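Local coordinates for protein 3-hydroxyadipyl-CoA dehydrogenase (Escherichia coli, PDB 3MOG) that catalyses the NAD-dependent oxidation of 3-hydroxyadipyl-CoA to 3-oxoadipyl-CoA in the breakdown of phenylacetate, at residues 160-163 with 164-167; 296-299 with 300-304; 396-399 with 400-404. One frame throughout, in Å; residues are numbered along the deposited sequence. Where two conformers were deposited one is given.

The three interactions are local contacts that follow one another along the chain. Interaction 1 starts helix 163-175 in the NAD-binding domain. Interaction 2 is a surface turn in the loop that runs from helix 263-270 to strand 307-309, the first strand of the six-stranded sheet. Interaction 3 is a buried part of helix 390-406 in the second C-terminal-type domain. The centres of interactions 1 and 2 are about 64 Å apart, on opposite sides of the chain's centre. The centre of interaction 3 lies about 26 Å from that of interaction 1 and about 41 Å from that of interaction 2. None touches another, and interactions 1 and 3 lie in different domains of this multidomain enzyme.

Interaction 1: residues 160-163 with 164-167; sequences ATAA and EVVE
Glu-164 directly follows Ala-163 in the first turn of helix 163-175. This helix is the crossover between strands 152-157 and 179-184 in a beta-alpha-beta unit of the NAD-binding domain. Ala-162 is the N-cap. Its methyl side chain has no polar atom with which to cap the helix, and its backbone is hydrogen-bonded to Glu-136. At Glu-164 the contact is mostly backbone, and the acidic side chain was modelled in two conformers. A negative charge so near the start of a helix would probably interact favourably with the helix dipole.

Val-165 flanks the cap. Its CB lies 3.4 Å from Ala-162 O. Its CG2 meets Ala-162 CB at 4.0 Å, a small apolar touch beside the cap. CG2 can do this because it stands beside its own backbone N, while CG1 is opposite that N (chi1 170°).

Val-166 points toward the preceding loop. Its N gives a weak hydrogen bond of 3.4 Å to Ala-162 O, the opening bond of the turn. Its CG2 branch packs 3.7 Å from Ala-162 O and 4.0 Å from Thr-161 CG2. The Thr-161 and Val-166 side chains cross at about a right angle. The methyl of Thr-161 is the branch that faces the helix. Its OG1 is hydrogen-bonded to Gly-158 N and Val-138 O, which ties the loop to the ends of strands 138-143 and 152-157.

Glu-167 closes the turn. Its N-H bonds to Ala-163 O at 3.1 Å, with an N-H...O angle of 159°. The chain bends at chi2 (-61°), and OE2 forms a salt bridge with Arg-182 on strand 179-184. At the base of this bend, Glu-167 CG rests 3.3 Å from Ala-163 O.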
ATOM      1  N   ALA C 160      -8.313  27.851  -0.366  1.00 56.58           N
ATOM      2  CA  ALA C 160      -8.811  29.202  -0.622  1.00 56.96           C
ATOM      3  C   ALA C 160      -8.534  30.214   0.488  1.00 56.33           C
ATOM      4  O   ALA C 160      -8.650  31.418   0.256  1.00 62.46           O
ATOM      5  CB  ALA C 160     -10.316  29.156  -0.918  1.00 55.33           C
ATOM      6  N   THR C 161      -8.176  29.727   1.677  1.00 55.75           N
ATOM      7  CA  THR C 161      -8.039  30.569   2.880  1.00 53.12           C
ATOM      8  C   THR C 161      -7.081  31.734   2.685  1.00 52.09           C
ATOM      9  O   THR C 161      -5.886  31.530   2.440  1.00 53.84           O
ATOM     10  CB  THR C 161      -7.552  29.750   4.104  1.00 51.52           C
ATOM     11  OG1 THR C 161      -8.452  28.668   4.365  1.00 51.36           O
ATOM     12  CG2 THR C 161      -7.440  30.623   5.363  1.00 42.31           C
ATOM     13  N   ALA C 162      -7.608  32.950   2.818  1.00 54.83           N
ATOM     14  CA  ALA C 162      -6.799  34.168   2.741  1.00 55.49           C
ATOM     15  C   ALA C 162      -5.789  34.271   3.883  1.00 61.48           C
ATOM     16  O   ALA C 162      -6.020  33.760   4.988  1.00 60.37           O
ATOM     17  CB  ALA C 162      -7.688  35.405   2.696  1.00 59.64           C
ATOM     18  N   ALA C 163      -4.666  34.927   3.595  1.00 64.36           N
ATOM     19  CA  ALA C 163      -3.595  35.140   4.563  1.00 63.82           C
ATOM     20  C   ALA C 163      -3.942  36.152   5.658  1.00 62.90           C
ATOM     21  O   ALA C 163      -3.442  36.025   6.787  1.00 62.85           O
ATOM     22  CB  ALA C 163      -2.289  35.538   3.853  1.00 64.83           C
ATOM     23  N   GLU C 164      -4.762  37.162   5.331  1.00 61.61           N
ATOM     24  CA  GLU C 164      -5.216  38.128   6.336  0.50 59.79           C
ATOM     25  C   GLU C 164      -6.085  37.443   7.395  1.00 57.49           C
ATOM     26  O   GLU C 164      -5.984  37.750   8.591  1.00 56.57           O
ATOM     27  CB  GLU C 164      -5.953  39.307   5.692  0.50 64.11           C
ATOM     28  CG  GLU C 164      -5.027  40.335   5.037  0.50 70.77           C
ATOM     29  CD  GLU C 164      -5.622  41.733   5.000  0.50 79.15           C
ATOM     30  OE1 GLU C 164      -6.374  42.089   5.934  0.50 82.48           O
ATOM     31  OE2 GLU C 164      -5.331  42.483   4.042  0.50 78.78           O
ATOM     32  N   VAL C 165      -6.905  36.493   6.945  1.00 54.93           N
ATOM     33  CA  VAL C 165      -7.738  35.662   7.810  1.00 53.64           C
ATOM     34  C   VAL C 165      -6.886  34.874   8.819  1.00 53.94           C
ATOM     35  O   VAL C 165      -7.198  34.866  10.006  1.00 53.78           O
ATOM     36  CB  VAL C 165      -8.636  34.741   6.955  1.00 55.27           C
ATOM     37  CG1 VAL C 165      -9.330  33.696   7.809  1.00 47.73           C
ATOM     38  CG2 VAL C 165      -9.667  35.586   6.175  1.00 56.16           C
ATOM     39  N   VAL C 166      -5.792  34.267   8.345  1.00 54.20           N
ATOM     40  CA  VAL C 166      -4.831  33.561   9.205  1.00 49.47           C
ATOM     41  C   VAL C 166      -4.240  34.504  10.269  1.00 51.38           C
ATOM     42  O   VAL C 166      -4.200  34.166  11.464  1.00 53.37           O
ATOM     43  CB  VAL C 166      -3.695  32.889   8.356  1.00 50.13           C
ATOM     44  CG1 VAL C 166      -2.546  32.413   9.228  1.00 43.71           C
ATOM     45  CG2 VAL C 166      -4.247  31.725   7.546  1.00 49.23           C
ATOM     46  N   GLU C 167      -3.820  35.687   9.833  1.00 48.82           N
ATOM     47  CA  GLU C 167      -3.211  36.683  10.722  1.00 55.77           C
ATOM     48  C   GLU C 167      -4.193  37.151  11.783  1.00 55.30           C
ATOM     49  O   GLU C 167      -3.824  37.292  12.952  1.00 59.94           O
ATOM     50  CB  GLU C 167      -2.741  37.912   9.931  1.00 59.33           C
ATOM     51  CG  GLU C 167      -1.566  37.689   8.997  1.00 75.46           C
ATOM     52  CD  GLU C 167      -0.304  37.230   9.703  1.00 88.72           C
ATOM     53  OE1 GLU C 167       0.008  37.742  10.804  1.00 95.74           O
ATOM     54  OE2 GLU C 167       0.384  36.357   9.136  1.00 92.59           O
TER

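Interaction 2: residues 296-299 with 300-304; sequences EAVS and DSFSP
Ser-299 and Phe-302 meet through both backbone and side chain. Phe-302 N donates to Ser-299 O at 3.0 Å. The bond is fairly straight at the hydrogen, with an N-H...O angle of 158°. The donor nevertheless stands above the carbonyl plane, 52° out of it, so the bond does not follow a lone pair.

On the side-chain level, Ser-299 OG lies 3.3 Å from Phe-302 CD1, approaching the ring obliquely. The same OG forms a 2.9 Å hydrogen bond with Ser-301 OG, and either hydroxyl could be the donor. Both serines hold OG between their own backbone N and carbonyl carbon, and this brings the two hydroxyls together.

Val-298 supplies the apolar part. Its CG1 is 3.8 Å from Phe-302 CB and equally close to Phe-302 CG. The two side chains cross at about a right angle, and the methyl also meets the ring obliquely.

Residues 299-302 form a beta turn close to type I, with Asp-300 and Ser-301 at its two central positions. The turn lies in the loop that leads from helix 263-270 to strand 307-309. Beyond the bend, Ser-303 OG makes a weak hydrogen bond to Pro-304 O.

The next shell is helix 362-373. Gln-373 holds the incoming segment of the loop with both ends of its amide: NE2 bonds to Glu-296 O, and OE1 to Val-298 N. Earlier in this helix, Tyr-370 is touched by Asp-300, Ser-303 and Pro-304, and Arg-366 by Phe-302. Ser-301 and Phe-302 also touch a neighbouring molecule in the crystal, which may influence their positions on this exposed surface.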
ATOM      1  N   GLU C 296      17.858  -6.020  40.381  1.00 71.05           N
ATOM      2  CA  GLU C 296      18.494  -5.890  41.699  1.00 74.98           C
ATOM      3  C   GLU C 296      19.980  -5.585  41.543  1.00 73.28           C
ATOM      4  O   GLU C 296      20.595  -5.973  40.537  1.00 71.48           O
ATOM      5  CB  GLU C 296      18.310  -7.166  42.531  1.00 80.05           C
ATOM      6  CG  GLU C 296      16.994  -7.242  43.314  1.00 90.61           C
ATOM      7  CD  GLU C 296      15.788  -7.587  42.447  1.00 98.97           C
ATOM      8  OE1 GLU C 296      15.937  -8.354  41.468  1.00104.54           O
ATOM      9  OE2 GLU C 296      14.681  -7.098  42.754  1.00100.02           O
ATOM     10  N   ALA C 297      20.539  -4.880  42.525  1.00 69.87           N
ATOM     11  CA  ALA C 297      21.954  -4.516  42.512  1.00 72.34           C
ATOM     12  C   ALA C 297      22.828  -5.758  42.450  1.00 76.72           C
ATOM     13  O   ALA C 297      22.669  -6.691  43.241  1.00 78.09           O
ATOM     14  CB  ALA C 297      22.318  -3.663  43.719  1.00 66.14           C
ATOM     15  N   VAL C 298      23.715  -5.783  41.463  1.00 80.33           N
ATOM     16  CA  VAL C 298      24.748  -6.802  41.402  1.00 85.33           C
ATOM     17  C   VAL C 298      25.796  -6.402  42.452  1.00 89.87           C
ATOM     18  O   VAL C 298      26.018  -5.204  42.682  1.00 89.17           O
ATOM     19  CB  VAL C 298      25.354  -6.920  39.984  1.00 82.13           C
ATOM     20  CG1 VAL C 298      26.014  -8.277  39.794  1.00 86.19           C
ATOM     21  CG2 VAL C 298      24.271  -6.745  38.934  1.00 84.31           C
ATOM     22  N   SER C 299      26.404  -7.398  43.099  1.00 92.29           N
ATOM     23  CA  SER C 299      27.318  -7.171  44.224  1.00 95.54           C
ATOM     24  C   SER C 299      28.624  -6.474  43.818  1.00 99.00           C
ATOM     25  O   SER C 299      29.033  -6.526  42.655  1.00 95.92           O
ATOM     26  CB  SER C 299      27.621  -8.493  44.935  1.00 94.63           C
ATOM     27  OG  SER C 299      28.237  -9.417  44.053  1.00 93.56           O
ATOM     28  N   ASP C 300      29.265  -5.830  44.797  1.00104.52           N
ATOM     29  CA  ASP C 300      30.542  -5.125  44.609  1.00108.11           C
ATOM     30  C   ASP C 300      31.697  -6.039  44.193  1.00109.20           C
ATOM     31  O   ASP C 300      32.731  -5.564  43.722  1.00109.33           O
ATOM     32  CB  ASP C 300      30.925  -4.363  45.882  1.00109.38           C
ATOM     33  CG  ASP C 300      30.040  -3.156  46.133  1.00114.13           C
ATOM     34  OD1 ASP C 300      28.820  -3.332  46.349  1.00117.84           O
ATOM     35  OD2 ASP C 300      30.573  -2.027  46.127  1.00114.53           O
ATOM     36  N   SER C 301      31.511  -7.344  44.369  1.00111.66           N
ATOM     37  CA  SER C 301      32.480  -8.350  43.940  1.00113.93           C
ATOM     38  C   SER C 301      32.492  -8.532  42.422  1.00111.73           C
ATOM     39  O   SER C 301      33.467  -9.035  41.858  1.00111.88           O
ATOM     40  CB  SER C 301      32.177  -9.691  44.612  1.00116.31           C
ATOM     41  OG  SER C 301      30.979 -10.270  44.109  1.00117.35           O
ATOM     42  N   PHE C 302      31.402  -8.123  41.772  1.00108.90           N
ATOM     43  CA  PHE C 302      31.241  -8.274  40.328  1.00107.15           C
ATOM     44  C   PHE C 302      31.754  -7.066  39.544  1.00104.51           C
ATOM     45  O   PHE C 302      31.587  -6.999  38.321  1.00106.64           O
ATOM     46  CB  PHE C 302      29.772  -8.539  39.992  1.00108.75           C
ATOM     47  CG  PHE C 302      29.393  -9.990  40.017  1.00112.93           C
ATOM     48  CD1 PHE C 302      29.387 -10.708  41.214  1.00116.45           C
ATOM     49  CD2 PHE C 302      29.026 -10.640  38.841  1.00119.19           C
ATOM     50  CE1 PHE C 302      29.033 -12.052  41.237  1.00120.66           C
ATOM     51  CE2 PHE C 302      28.666 -11.986  38.849  1.00121.19           C
ATOM     52  CZ  PHE C 302      28.668 -12.692  40.050  1.00124.18           C
ATOM     53  N   SER C 303      32.379  -6.129  40.258  1.00 99.53           N
ATOM     54  CA  SER C 303      32.958  -4.916  39.687  1.00 94.98           C
ATOM     55  C   SER C 303      33.994  -5.201  38.598  1.00 92.23           C
ATOM     56  O   SER C 303      34.814  -6.105  38.746  1.00 93.63           O
ATOM     57  CB  SER C 303      33.600  -4.077  40.790  1.00 94.61           C
ATOM     58  OG  SER C 303      34.410  -3.055  40.240  1.00 97.26           O
ATOM     59  N   PRO C 304      33.937  -4.438  37.493  1.00 90.22           N
ATOM     60  CA  PRO C 304      34.928  -4.488  36.413  1.00 89.02           C
ATOM     61  C   PRO C 304      36.334  -4.060  36.841  1.00 86.98           C
ATOM     62  O   PRO C 304      36.491  -3.257  37.766  1.00 82.19           O
ATOM     63  CB  PRO C 304      34.387  -3.473  35.401  1.00 90.72           C
ATOM     64  CG  PRO C 304      33.366  -2.656  36.150  1.00 87.08           C
ATOM     65  CD  PRO C 304      32.786  -3.590  37.134  1.00 88.46           C
TER

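Interaction 3: residues 396-399 with 400-404; sequences MIIN and EALDA
Ile-398 and Leu-402 meet because their torsions set the branches side by side. In Ile-398, chi1 of -66° puts CG1 beside the backbone N and CG2 opposite it. In Leu-402, chi1 of -78° sets CG opposite the carbonyl carbon. The two side chains point the same way, and Ile-398 CG2 reaches Leu-402 CD1 at 4.1 Å. Leu-402 CG also lies 3.4 Å from Ile-398 O.

This is a run of about two and a half turns of alpha-helix, with i to i+4 backbone bonds. Leu-402 N bonds to Ile-398 O at 2.9 Å, and Asp-403 N to Asn-399 O at 2.9 Å. Glu-400 N to Met-396 O is slightly longer at 3.1 Å and nearly straight, with an N-H...O angle of 169°.

The buried polar ends are held by residues outside this part of the helix. Asn-399 uses both ends of its amide, ND2 to Arg-458 O and OD1 to Cys-460 N. Arg-258 forms salt bridges with both Glu-400 and Asp-403, and Asp-403 OD2 has a second one to Arg-193. These salt bridges join the two C-terminal-type domains of the chain.

Helix 390-406 belongs to the second of these domains. Ala-401 and Leu-402 pack on helix 429-436, Ile-398 and Leu-402 on Trp-438 of helix 438-452, and Asn-399 and Leu-402 on helix 461-473.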
ATOM      1  N   MET C 396      11.847   8.065  14.763  1.00 41.89           N
ATOM      2  CA  MET C 396      10.660   8.063  13.883  1.00 40.83           C
ATOM      3  C   MET C 396       9.759   9.289  14.050  1.00 40.15           C
ATOM      4  O   MET C 396       9.227   9.786  13.061  1.00 44.57           O
ATOM      5  CB  MET C 396       9.874   6.775  14.034  1.00 36.96           C
ATOM      6  CG  MET C 396      10.578   5.579  13.385  1.00 41.30           C
ATOM      7  SD  MET C 396      10.500   5.571  11.589  1.00 30.14           S
ATOM      8  CE  MET C 396       8.786   5.097  11.469  1.00 43.45           C
ATOM      9  N   ILE C 397       9.614   9.786  15.282  1.00 40.41           N
ATOM     10  CA  ILE C 397       8.917  11.051  15.543  1.00 39.55           C
ATOM     11  C   ILE C 397       9.592  12.199  14.772  1.00 42.57           C
ATOM     12  O   ILE C 397       8.923  12.986  14.090  1.00 45.97           O
ATOM     13  CB  ILE C 397       8.882  11.387  17.074  1.00 41.77           C
ATOM     14  CG1 ILE C 397       7.920  10.467  17.818  1.00 39.38           C
ATOM     15  CG2 ILE C 397       8.449  12.826  17.330  1.00 37.62           C
ATOM     16  CD1 ILE C 397       8.070  10.517  19.335  1.00 41.60           C
ATOM     17  N   ILE C 398      10.919  12.265  14.874  1.00 45.43           N
ATOM     18  CA  ILE C 398      11.726  13.309  14.215  1.00 44.19           C
ATOM     19  C   ILE C 398      11.675  13.231  12.672  1.00 38.01           C
ATOM     20  O   ILE C 398      11.566  14.245  11.977  1.00 40.20           O
ATOM     21  CB  ILE C 398      13.176  13.220  14.724  1.00 43.90           C
ATOM     22  CG1 ILE C 398      13.237  13.586  16.214  1.00 40.39           C
ATOM     23  CG2 ILE C 398      14.132  14.074  13.894  1.00 34.65           C
ATOM     24  CD1 ILE C 398      14.590  13.259  16.841  1.00 41.43           C
ATOM     25  N   ASN C 399      11.744  12.015  12.159  1.00 37.89           N
ATOM     26  CA  ASN C 399      11.627  11.728  10.729  1.00 38.89           C
ATOM     27  C   ASN C 399      10.310  12.241  10.141  1.00 38.30           C
ATOM     28  O   ASN C 399      10.294  12.917   9.104  1.00 40.99           O
ATOM     29  CB  ASN C 399      11.730  10.222  10.537  1.00 31.31           C
ATOM     30  CG  ASN C 399      12.215   9.837   9.163  1.00 44.36           C
ATOM     31  OD1 ASN C 399      13.012  10.542   8.550  1.00 37.75           O
ATOM     32  ND2 ASN C 399      11.762   8.679   8.687  1.00 32.64           N
ATOM     33  N   GLU C 400       9.218  11.930  10.831  1.00 42.67           N
ATOM     34  CA  GLU C 400       7.879  12.440  10.511  1.00 41.61           C
ATOM     35  C   GLU C 400       7.749  13.972  10.590  1.00 41.77           C
ATOM     36  O   GLU C 400       7.114  14.586   9.729  1.00 46.19           O
ATOM     37  CB  GLU C 400       6.839  11.749  11.404  1.00 42.88           C
ATOM     38  CG  GLU C 400       5.433  11.802  10.833  1.00 51.46           C
ATOM     39  CD  GLU C 400       5.375  11.247   9.428  1.00 54.02           C
ATOM     40  OE1 GLU C 400       5.100  12.026   8.489  1.00 64.51           O
ATOM     41  OE2 GLU C 400       5.638  10.040   9.263  1.00 57.69           O
ATOM     42  N   ALA C 401       8.363  14.592  11.599  1.00 40.07           N
ATOM     43  CA  ALA C 401       8.409  16.066  11.687  1.00 38.07           C
ATOM     44  C   ALA C 401       9.166  16.697  10.511  1.00 38.17           C
ATOM     45  O   ALA C 401       8.749  17.716   9.956  1.00 42.15           O
ATOM     46  CB  ALA C 401       9.044  16.498  12.990  1.00 30.05           C
ATOM     47  N   LEU C 402      10.270  16.066  10.132  1.00 40.67           N
ATOM     48  CA  LEU C 402      11.065  16.501   9.017  1.00 41.03           C
ATOM     49  C   LEU C 402      10.308  16.360   7.699  1.00 42.27           C
ATOM     50  O   LEU C 402      10.413  17.221   6.824  1.00 41.25           O
ATOM     51  CB  LEU C 402      12.355  15.686   8.953  1.00 43.76           C
ATOM     52  CG  LEU C 402      13.497  16.035   9.905  1.00 47.49           C
ATOM     53  CD1 LEU C 402      14.482  14.904   9.863  1.00 40.48           C
ATOM     54  CD2 LEU C 402      14.178  17.355   9.559  1.00 45.82           C
ATOM     55  N   ASP C 403       9.549  15.278   7.549  1.00 40.67           N
ATOM     56  CA  ASP C 403       8.768  15.093   6.326  1.00 41.19           C
ATOM     57  C   ASP C 403       7.667  16.149   6.214  1.00 43.02           C
ATOM     58  O   ASP C 403       7.391  16.661   5.125  1.00 45.02           O
ATOM     59  CB  ASP C 403       8.166  13.697   6.260  1.00 37.06           C
ATOM     60  CG  ASP C 403       7.323  13.493   5.014  1.00 54.58           C
ATOM     61  OD1 ASP C 403       7.907  13.373   3.921  1.00 56.72           O
ATOM     62  OD2 ASP C 403       6.076  13.477   5.124  1.00 60.32           O
ATOM     63  N   ALA C 404       7.060  16.486   7.343  1.00 37.29           N
ATOM     64  CA  ALA C 404       6.033  17.509   7.362  1.00 42.81           C
ATOM     65  C   ALA C 404       6.626  18.866   6.973  1.00 44.13           C
ATOM     66  O   ALA C 404       5.994  19.621   6.225  1.00 43.54           O
ATOM     67  CB  ALA C 404       5.361  17.576   8.737  1.00 42.44           C
TER